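Local coordinates for FAD:protein FMN transferase (Vibrio cholerae, PDB 6NXI) that probably transfers the FMN moiety of FAD to a threonine hydroxyl of a target flavoprotein, with magnesium as its metal cofactor, at residues 258-263 / 273-278; 90-95 / 284-289. All coordinates share one frame; numbering follows the deposited sequence.

Both contacts belong to the ApbE family fold and both touch FAD, their centres about 9 Å apart. Along the chain the order is 90-95, 258-263, 273-278 and 284-289, so contact 1 is nested inside the loop that contact 2 closes. Helices 265-278 and 280-289 follow each other: the first packs on strand 255-262 of the eight-stranded antiparallel sheet, the second on the C-terminal end of helix 75-90 and the turn that follows. Met-278, at the end of the first helix, joins the two, its CE lying 3.5 Å from Val-286 CG2. Contact 1 reaches one of the two magnesium ions and the FAD phosphate bearing O2A, contact 2 the adenine.

Contact 1: residues 258-263 / 273-278; sequences VTVLDK and TGLMVM. With MG (magnesium ion), chain C; FAD (flavin-adenine dinucleotide), chain B.
Val-258 lays its CG2 methyl over the backbone side of Met-276, 3.6 Å from that residue's CB and 3.7 Å from its CA, while its CG1 faces Leu-275 CB. This is a helix packed on a sheet: strand 255-262, inside the large antiparallel sheet of the ApbE fold, is followed closely in the chain by helix 265-278, and the axes of 258-262 and 273-278 run at 139°, closer to antiparallel than parallel. Two residues on, on the same face of the strand, Val-260 CG2 meets Leu-275 CD1 at 4.2 Å, the two side chains crossing at about a right angle. No hydrogen bond joins the two segments; the join is apolar and buried, and Val-294 of the neighbouring strand 294-299 completes it by touching Val-258, Val-260 and Leu-275. Met-276 meets Val-258 through CB; beyond it, with CG anti to the backbone N (chi1 -179°), the side chain also touches Ile-251 and Ser-225.

The side chain of Thr-273 starts away from the strand and serves the FAD site. The backbone O atoms of Asp-269 and Thr-155 bind the same magnesium ion, and Ser-225 OG is hydrogen-bonded to the Thr-273 hydroxyl. Further along the helix, Val-277 CG2 comes within 3.9 Å of the adenine amino nitrogen N6A. At the metal, Thr-273 OG1 binds magnesium at 2.3 Å and FAD O2A, on the phosphate next to the adenosine, binds it at 2.4 Å.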
loop_
_atom_site.group_PDB
_atom_site.type_symbol
_atom_site.label_atom_id
_atom_site.label_comp_id
_atom_site.label_asym_id
_atom_site.label_seq_id
_atom_site.Cartn_x
_atom_site.Cartn_y
_atom_site.Cartn_z
ATOM N N VAL A 258 10.352 -1.774 4.478
ATOM C CA VAL A 258 10.647 -0.647 3.592
ATOM C C VAL A 258 9.666 0.433 3.978
ATOM O O VAL A 258 8.447 0.150 3.944
ATOM C CB VAL A 258 10.485 -1.031 2.110
ATOM C CG1 VAL A 258 10.757 0.158 1.243
ATOM C CG2 VAL A 258 11.391 -2.218 1.739
ATOM N N THR A 259 10.209 1.592 4.313
ATOM C CA THR A 259 9.441 2.823 4.574
ATOM C C THR A 259 9.700 3.828 3.445
ATOM O O THR A 259 10.857 4.130 3.168
ATOM C CB THR A 259 9.836 3.433 5.920
ATOM O OG1 THR A 259 9.677 2.389 6.886
ATOM C CG2 THR A 259 8.935 4.610 6.233
ATOM N N VAL A 260 8.622 4.365 2.847
ATOM C CA VAL A 260 8.684 5.331 1.736
ATOM C C VAL A 260 7.882 6.576 2.124
ATOM O O VAL A 260 6.736 6.446 2.595
ATOM C CB VAL A 260 8.152 4.704 0.430
ATOM C CG1 VAL A 260 8.149 5.736 -0.672
ATOM C CG2 VAL A 260 8.943 3.469 0.024
ATOM N N LEU A 261 8.475 7.739 1.884
ATOM C CA LEU A 261 7.727 9.022 1.896
ATOM C C LEU A 261 7.377 9.448 0.466
ATOM O O LEU A 261 8.205 9.349 -0.437
ATOM C CB LEU A 261 8.571 10.098 2.551
ATOM C CG LEU A 261 9.237 9.727 3.866
ATOM C CD1 LEU A 261 10.051 10.920 4.400
ATOM C CD2 LEU A 261 8.220 9.269 4.866
ATOM N N ASP A 262 6.177 9.992 0.312
ATOM C CA ASP A 262 5.748 10.629 -0.959
ATOM C C ASP A 262 4.626 11.598 -0.588
ATOM O O ASP A 262 3.940 11.318 0.362
ATOM C CB ASP A 262 5.263 9.611 -1.987
ATOM C CG ASP A 262 5.119 10.161 -3.401
ATOM O OD1 ASP A 262 6.151 10.167 -4.103
ATOM O OD2 ASP A 262 3.994 10.632 -3.767
ATOM N N LYS A 263 4.425 12.617 -1.387
ATOM C CA LYS A 263 3.268 13.523 -1.222
ATOM C C LYS A 263 1.947 12.743 -1.329
ATOM O O LYS A 263 0.955 13.157 -0.707
ATOM C CB LYS A 263 3.372 14.647 -2.259
ATOM C CG LYS A 263 4.539 15.608 -2.023
ATOM C CD LYS A 263 4.411 16.428 -0.754
ATOM C CE LYS A 263 5.441 17.535 -0.649
ATOM N NZ LYS A 263 5.734 17.813 0.778
ATOM N N THR A 273 6.001 -1.544 -1.336
ATOM C CA THR A 273 5.907 -2.990 -1.656
ATOM C C THR A 273 6.872 -3.279 -2.824
ATOM O O THR A 273 7.584 -4.307 -2.829
ATOM C CB THR A 273 4.456 -3.382 -1.968
ATOM O OG1 THR A 273 3.556 -2.958 -0.908
ATOM C CG2 THR A 273 4.383 -4.882 -2.171
ATOM N N GLY A 274 6.843 -2.442 -3.865
ATOM C CA GLY A 274 7.660 -2.653 -5.055
ATOM C C GLY A 274 9.129 -2.676 -4.738
ATOM O O GLY A 274 9.828 -3.629 -5.164
ATOM N N LEU A 275 9.609 -1.711 -3.958
ATOM C CA LEU A 275 11.040 -1.666 -3.608
ATOM C C LEU A 275 11.393 -2.889 -2.729
ATOM O O LEU A 275 12.488 -3.478 -2.905
ATOM C CB LEU A 275 11.380 -0.332 -2.951
ATOM C CG LEU A 275 11.147 0.909 -3.805
ATOM C CD1 LEU A 275 11.529 2.148 -3.007
ATOM C CD2 LEU A 275 11.936 0.890 -5.105
ATOM N N MET A 276 10.502 -3.323 -1.843
ATOM C CA MET A 276 10.741 -4.549 -1.024
ATOM C C MET A 276 11.004 -5.772 -1.925
ATOM O O MET A 276 11.962 -6.522 -1.680
ATOM C CB MET A 276 9.575 -4.803 -0.082
ATOM C CG MET A 276 9.780 -6.009 0.781
ATOM S SD MET A 276 9.024 -5.660 2.412
ATOM C CE MET A 276 9.372 -7.262 3.128
ATOM N N VAL A 277 10.203 -5.955 -2.965
ATOM C CA VAL A 277 10.309 -7.097 -3.907
ATOM C C VAL A 277 11.618 -6.953 -4.699
ATOM O O VAL A 277 12.269 -7.993 -4.999
ATOM C CB VAL A 277 9.078 -7.215 -4.824
ATOM C CG1 VAL A 277 9.291 -8.239 -5.912
ATOM C CG2 VAL A 277 7.790 -7.496 -4.047
ATOM N N MET A 278 12.035 -5.720 -5.017
ATOM C CA MET A 278 13.293 -5.491 -5.799
ATOM C C MET A 278 14.517 -5.917 -4.990
ATOM O O MET A 278 15.499 -6.409 -5.608
ATOM C CB MET A 278 13.447 -4.018 -6.197
ATOM C CG MET A 278 12.437 -3.563 -7.196
ATOM S SD MET A 278 12.804 -1.852 -7.730
ATOM C CE MET A 278 13.938 -2.170 -9.071
HETATM MG MG MG C . 1.860 -1.341 -0.883
HETATM P PA FAD B . 1.371 -4.163 1.088
HETATM O O1A FAD B . 2.719 -4.594 1.545
HETATM O O2A FAD B . 1.088 -2.727 0.888
HETATM O O5B FAD B . 0.976 -4.937 -0.253
HETATM C C5B FAD B . 0.851 -6.377 -0.109
HETATM C C4B FAD B . -0.419 -6.880 -0.750
HETATM O O4B FAD B . -0.459 -6.603 -2.171
HETATM C C3B FAD B . -0.562 -8.395 -0.614
HETATM O O3B FAD B . -1.308 -8.708 0.563
HETATM C C2B FAD B . -1.262 -8.797 -1.918
HETATM O O2B FAD B . -2.656 -8.606 -1.826
HETATM C C1B FAD B . -0.669 -7.804 -2.909
HETATM N N9A FAD B . 0.593 -8.171 -3.515
HETATM C C8A FAD B . 1.509 -9.154 -3.113
HETATM N N7A FAD B . 2.608 -9.112 -3.826
HETATM C C5A FAD B . 2.422 -8.119 -4.767
HETATM C C6A FAD B . 3.234 -7.647 -5.809
HETATM N N6A FAD B . 4.483 -8.083 -6.055
HETATM N N1A FAD B . 2.754 -6.607 -6.520
HETATM C C2A FAD B . 1.510 -6.159 -6.259
HETATM N N3A FAD B . 0.654 -6.525 -5.296
HETATM C C4A FAD B . 1.182 -7.533 -4.581
HETATM N N1 FAD B . -8.800 -7.804 3.691
HETATM C C2 FAD B . -9.808 -8.599 4.193
HETATM O O2 FAD B . -9.532 -9.565 4.939
HETATM N N3 FAD B . -11.116 -8.350 3.930
HETATM C C4 FAD B . -11.517 -7.310 3.131
HETATM O O4 FAD B . -12.702 -7.131 2.886
HETATM C C4X FAD B . -10.498 -6.472 2.568
HETATM N N5 FAD B . -10.850 -5.474 1.784
HETATM C C5X FAD B . -9.856 -4.690 1.248
HETATM C C6 FAD B . -10.209 -3.631 0.387
HETATM C C7 FAD B . -9.278 -2.794 -0.190
HETATM C C7M FAD B . -9.729 -1.674 -1.100
HETATM C C8 FAD B . -7.911 -3.002 0.112
HETATM C C8M FAD B . -6.836 -2.136 -0.492
HETATM C C9 FAD B . -7.545 -4.051 0.961
HETATM C C9A FAD B . -8.492 -4.901 1.549
HETATM N N10 FAD B . -8.159 -5.977 2.381
HETATM C C10 FAD B . -9.138 -6.794 2.917
HETATM C "C1'" FAD B . -6.750 -6.196 2.775
HETATM C "C2'" FAD B . -5.906 -6.837 1.733
HETATM O "O2'" FAD B . -6.371 -8.154 1.452
HETATM C "C3'" FAD B . -4.457 -6.921 2.241
HETATM O "O3'" FAD B . -4.334 -7.735 3.386
HETATM C "C4'" FAD B . -3.860 -5.589 2.655
HETATM O "O4'" FAD B . -4.279 -4.588 1.741
HETATM C "C5'" FAD B . -2.353 -5.667 2.797
HETATM O "O5'" FAD B . -1.853 -4.320 2.985
HETATM P P FAD B . -0.354 -4.111 3.446
HETATM O O1P FAD B . 0.006 -5.013 4.538
HETATM O O2P FAD B . -0.263 -2.604 3.535
HETATM O O3P FAD B . 0.347 -4.699 2.146
#

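Contact 2: residues 90-95 / 284-289; sequences LTEGAL and MAVAEA. With FAD (flavin-adenine dinucleotide), chain B.
Val-286 presses both methyls against the end of helix 75-90: CG1 and CG2 each lie 3.8 Å from the carbonyl O of Leu-90, both facing it from the same side, and CG1 also meets Leu-90 CG at 4.0 Å. The leucine brings its branch point there with CG anti to the backbone N (chi1 -173°). Glu-92 runs past the valine in the opposite direction, its chain extended beyond CG, and OE2 passes 4.2 Å from Val-286 CG2 on its way to a salt bridge with Arg-282.

A Schellman motif ends the helix, with Glu-92 at positive phi as its C-prime residue, and a type I' turn from Thr-91 to Ala-94 reverses the chain. Thr-91 ties the turn to the residue after it: chi1 of 64° places OG1 to accept a nearly straight bond from Leu-95 N (3.1 Å, 169°). Ala-94 O, at the end of the turn, accepts a bond from the adenine amino group, FAD N6A, at 3.1 Å, and Leu-95 CD1 packs 3.8 Å from FAD N1A. Met-278 of helix 265-278 touches Glu-92, Ala-94 and Val-286, so it lies where the turn and helix 280-289 meet; Ala-287 of the latter rests on Val-294 of strand 294-299.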
loop_
_atom_site.group_PDB
_atom_site.type_symbol
_atom_site.label_atom_id
_atom_site.label_comp_id
_atom_site.label_asym_id
_atom_site.label_seq_id
_atom_site.Cartn_x
_atom_site.Cartn_y
_atom_site.Cartn_z
ATOM N N LEU A 90 8.514 1.534 -13.014
ATOM C CA LEU A 90 9.572 2.161 -12.206
ATOM C C LEU A 90 10.272 1.071 -11.398
ATOM O O LEU A 90 11.465 1.177 -11.250
ATOM C CB LEU A 90 8.983 3.263 -11.333
ATOM C CG LEU A 90 10.016 4.086 -10.574
ATOM C CD1 LEU A 90 10.936 4.858 -11.521
ATOM C CD2 LEU A 90 9.313 5.023 -9.612
ATOM N N THR A 91 9.549 0.035 -10.952
ATOM C CA THR A 91 10.117 -1.032 -10.121
ATOM C C THR A 91 10.572 -2.214 -10.968
ATOM O O THR A 91 10.776 -3.285 -10.389
ATOM C CB THR A 91 9.135 -1.410 -8.995
ATOM O OG1 THR A 91 7.948 -1.955 -9.572
ATOM C CG2 THR A 91 8.845 -0.242 -8.096
ATOM N N GLU A 92 10.757 -2.047 -12.289
ATOM C CA GLU A 92 11.323 -3.117 -13.158
ATOM C C GLU A 92 10.439 -4.377 -13.038
ATOM O O GLU A 92 11.003 -5.485 -13.047
ATOM C CB GLU A 92 12.800 -3.378 -12.781
ATOM C CG GLU A 92 13.732 -2.152 -12.909
ATOM C CD GLU A 92 15.155 -2.272 -12.326
ATOM O OE1 GLU A 92 15.533 -3.371 -11.804
ATOM O OE2 GLU A 92 15.891 -1.247 -12.335
ATOM N N GLY A 93 9.110 -4.235 -12.895
ATOM C CA GLY A 93 8.166 -5.380 -12.886
ATOM C C GLY A 93 7.853 -5.932 -11.499
ATOM O O GLY A 93 7.016 -6.866 -11.400
ATOM N N ALA A 94 8.533 -5.440 -10.475
ATOM C CA ALA A 94 8.405 -5.962 -9.092
ATOM C C ALA A 94 6.975 -5.743 -8.558
ATOM O O ALA A 94 6.419 -6.643 -7.942
ATOM C CB ALA A 94 9.438 -5.311 -8.205
ATOM N N LEU A 95 6.438 -4.532 -8.686
ATOM C CA LEU A 95 5.046 -4.272 -8.295
ATOM C C LEU A 95 4.157 -4.656 -9.454
ATOM O O LEU A 95 4.243 -4.018 -10.523
ATOM C CB LEU A 95 4.824 -2.810 -7.933
ATOM C CG LEU A 95 3.509 -2.590 -7.200
ATOM C CD1 LEU A 95 3.640 -3.022 -5.743
ATOM C CD2 LEU A 95 3.027 -1.138 -7.282
ATOM N N MET A 284 17.224 0.336 -3.664
ATOM C CA MET A 284 17.863 1.596 -3.228
ATOM C C MET A 284 18.359 2.357 -4.469
ATOM O O MET A 284 18.288 3.607 -4.459
ATOM C CB MET A 284 18.992 1.350 -2.224
ATOM C CG MET A 284 18.511 0.762 -0.898
ATOM S SD MET A 284 17.203 1.734 -0.073
ATOM C CE MET A 284 18.094 3.278 0.101
ATOM N N ALA A 285 18.746 1.642 -5.534
ATOM C CA ALA A 285 19.219 2.266 -6.792
ATOM C C ALA A 285 18.053 3.036 -7.420
ATOM O O ALA A 285 18.254 4.223 -7.800
ATOM C CB ALA A 285 19.803 1.261 -7.746
ATOM N N VAL A 286 16.862 2.446 -7.468
ATOM C CA VAL A 286 15.665 3.178 -7.977
ATOM C C VAL A 286 15.381 4.389 -7.088
ATOM O O VAL A 286 15.021 5.478 -7.607
ATOM C CB VAL A 286 14.448 2.244 -8.128
ATOM C CG1 VAL A 286 13.157 3.029 -8.365
ATOM C CG2 VAL A 286 14.690 1.261 -9.245
ATOM N N ALA A 287 15.488 4.246 -5.768
ATOM C CA ALA A 287 15.163 5.341 -4.831
ATOM C C ALA A 287 16.150 6.492 -5.068
ATOM O O ALA A 287 15.777 7.678 -5.016
ATOM C CB ALA A 287 15.226 4.883 -3.397
ATOM N N GLU A 288 17.412 6.157 -5.259
ATOM C CA GLU A 288 18.447 7.182 -5.539
ATOM C C GLU A 288 18.190 7.918 -6.850
ATOM O O GLU A 288 18.299 9.156 -6.841
ATOM C CB GLU A 288 19.819 6.524 -5.598
ATOM C CG GLU A 288 20.353 6.298 -4.215
ATOM C CD GLU A 288 20.520 7.557 -3.398
ATOM O OE1 GLU A 288 20.926 8.606 -3.951
ATOM O OE2 GLU A 288 20.376 7.437 -2.196
ATOM N N ALA A 289 17.863 7.182 -7.906
ATOM C CA ALA A 289 17.726 7.712 -9.279
ATOM C C ALA A 289 16.479 8.590 -9.372
ATOM O O ALA A 289 16.408 9.425 -10.300
ATOM C CB ALA A 289 17.690 6.579 -10.269
HETATM P PA FAD B . 1.371 -4.163 1.088
HETATM O O1A FAD B . 2.719 -4.594 1.545
HETATM O O2A FAD B . 1.088 -2.727 0.888
HETATM O O5B FAD B . 0.976 -4.937 -0.253
HETATM C C5B FAD B . 0.851 -6.377 -0.109
HETATM C C4B FAD B . -0.419 -6.880 -0.750
HETATM O O4B FAD B . -0.459 -6.603 -2.171
HETATM C C3B FAD B . -0.562 -8.395 -0.614
HETATM O O3B FAD B . -1.308 -8.708 0.563
HETATM C C2B FAD B . -1.262 -8.797 -1.918
HETATM O O2B FAD B . -2.656 -8.606 -1.826
HETATM C C1B FAD B . -0.669 -7.804 -2.909
HETATM N N9A FAD B . 0.593 -8.171 -3.515
HETATM C C8A FAD B . 1.509 -9.154 -3.113
HETATM N N7A FAD B . 2.608 -9.112 -3.826
HETATM C C5A FAD B . 2.422 -8.119 -4.767
HETATM C C6A FAD B . 3.234 -7.647 -5.809
HETATM N N6A FAD B . 4.483 -8.083 -6.055
HETATM N N1A FAD B . 2.754 -6.607 -6.520
HETATM C C2A FAD B . 1.510 -6.159 -6.259
HETATM N N3A FAD B . 0.654 -6.525 -5.296
HETATM C C4A FAD B . 1.182 -7.533 -4.581
HETATM N N1 FAD B . -8.800 -7.804 3.691
HETATM C C2 FAD B . -9.808 -8.599 4.193
HETATM O O2 FAD B . -9.532 -9.565 4.939
HETATM N N3 FAD B . -11.116 -8.350 3.930
HETATM C C4 FAD B . -11.517 -7.310 3.131
HETATM O O4 FAD B . -12.702 -7.131 2.886
HETATM C C4X FAD B . -10.498 -6.472 2.568
HETATM N N5 FAD B . -10.850 -5.474 1.784
HETATM C C5X FAD B . -9.856 -4.690 1.248
HETATM C C6 FAD B . -10.209 -3.631 0.387
HETATM C C7 FAD B . -9.278 -2.794 -0.190
HETATM C C7M FAD B . -9.729 -1.674 -1.100
HETATM C C8 FAD B . -7.911 -3.002 0.112
HETATM C C8M FAD B . -6.836 -2.136 -0.492
HETATM C C9 FAD B . -7.545 -4.051 0.961
HETATM C C9A FAD B . -8.492 -4.901 1.549
HETATM N N10 FAD B . -8.159 -5.977 2.381
HETATM C C10 FAD B . -9.138 -6.794 2.917
HETATM C "C1'" FAD B . -6.750 -6.196 2.775
HETATM C "C2'" FAD B . -5.906 -6.837 1.733
HETATM O "O2'" FAD B . -6.371 -8.154 1.452
HETATM C "C3'" FAD B . -4.457 -6.921 2.241
HETATM O "O3'" FAD B . -4.334 -7.735 3.386
HETATM C "C4'" FAD B . -3.860 -5.589 2.655
HETATM O "O4'" FAD B . -4.279 -4.588 1.741
HETATM C "C5'" FAD B . -2.353 -5.667 2.797
HETATM O "O5'" FAD B . -1.853 -4.320 2.985
HETATM P P FAD B . -0.354 -4.111 3.446
HETATM O O1P FAD B . 0.006 -5.013 4.538
HETATM O O2P FAD B . -0.263 -2.604 3.535
HETATM O O3P FAD B . 0.347 -4.699 2.146
#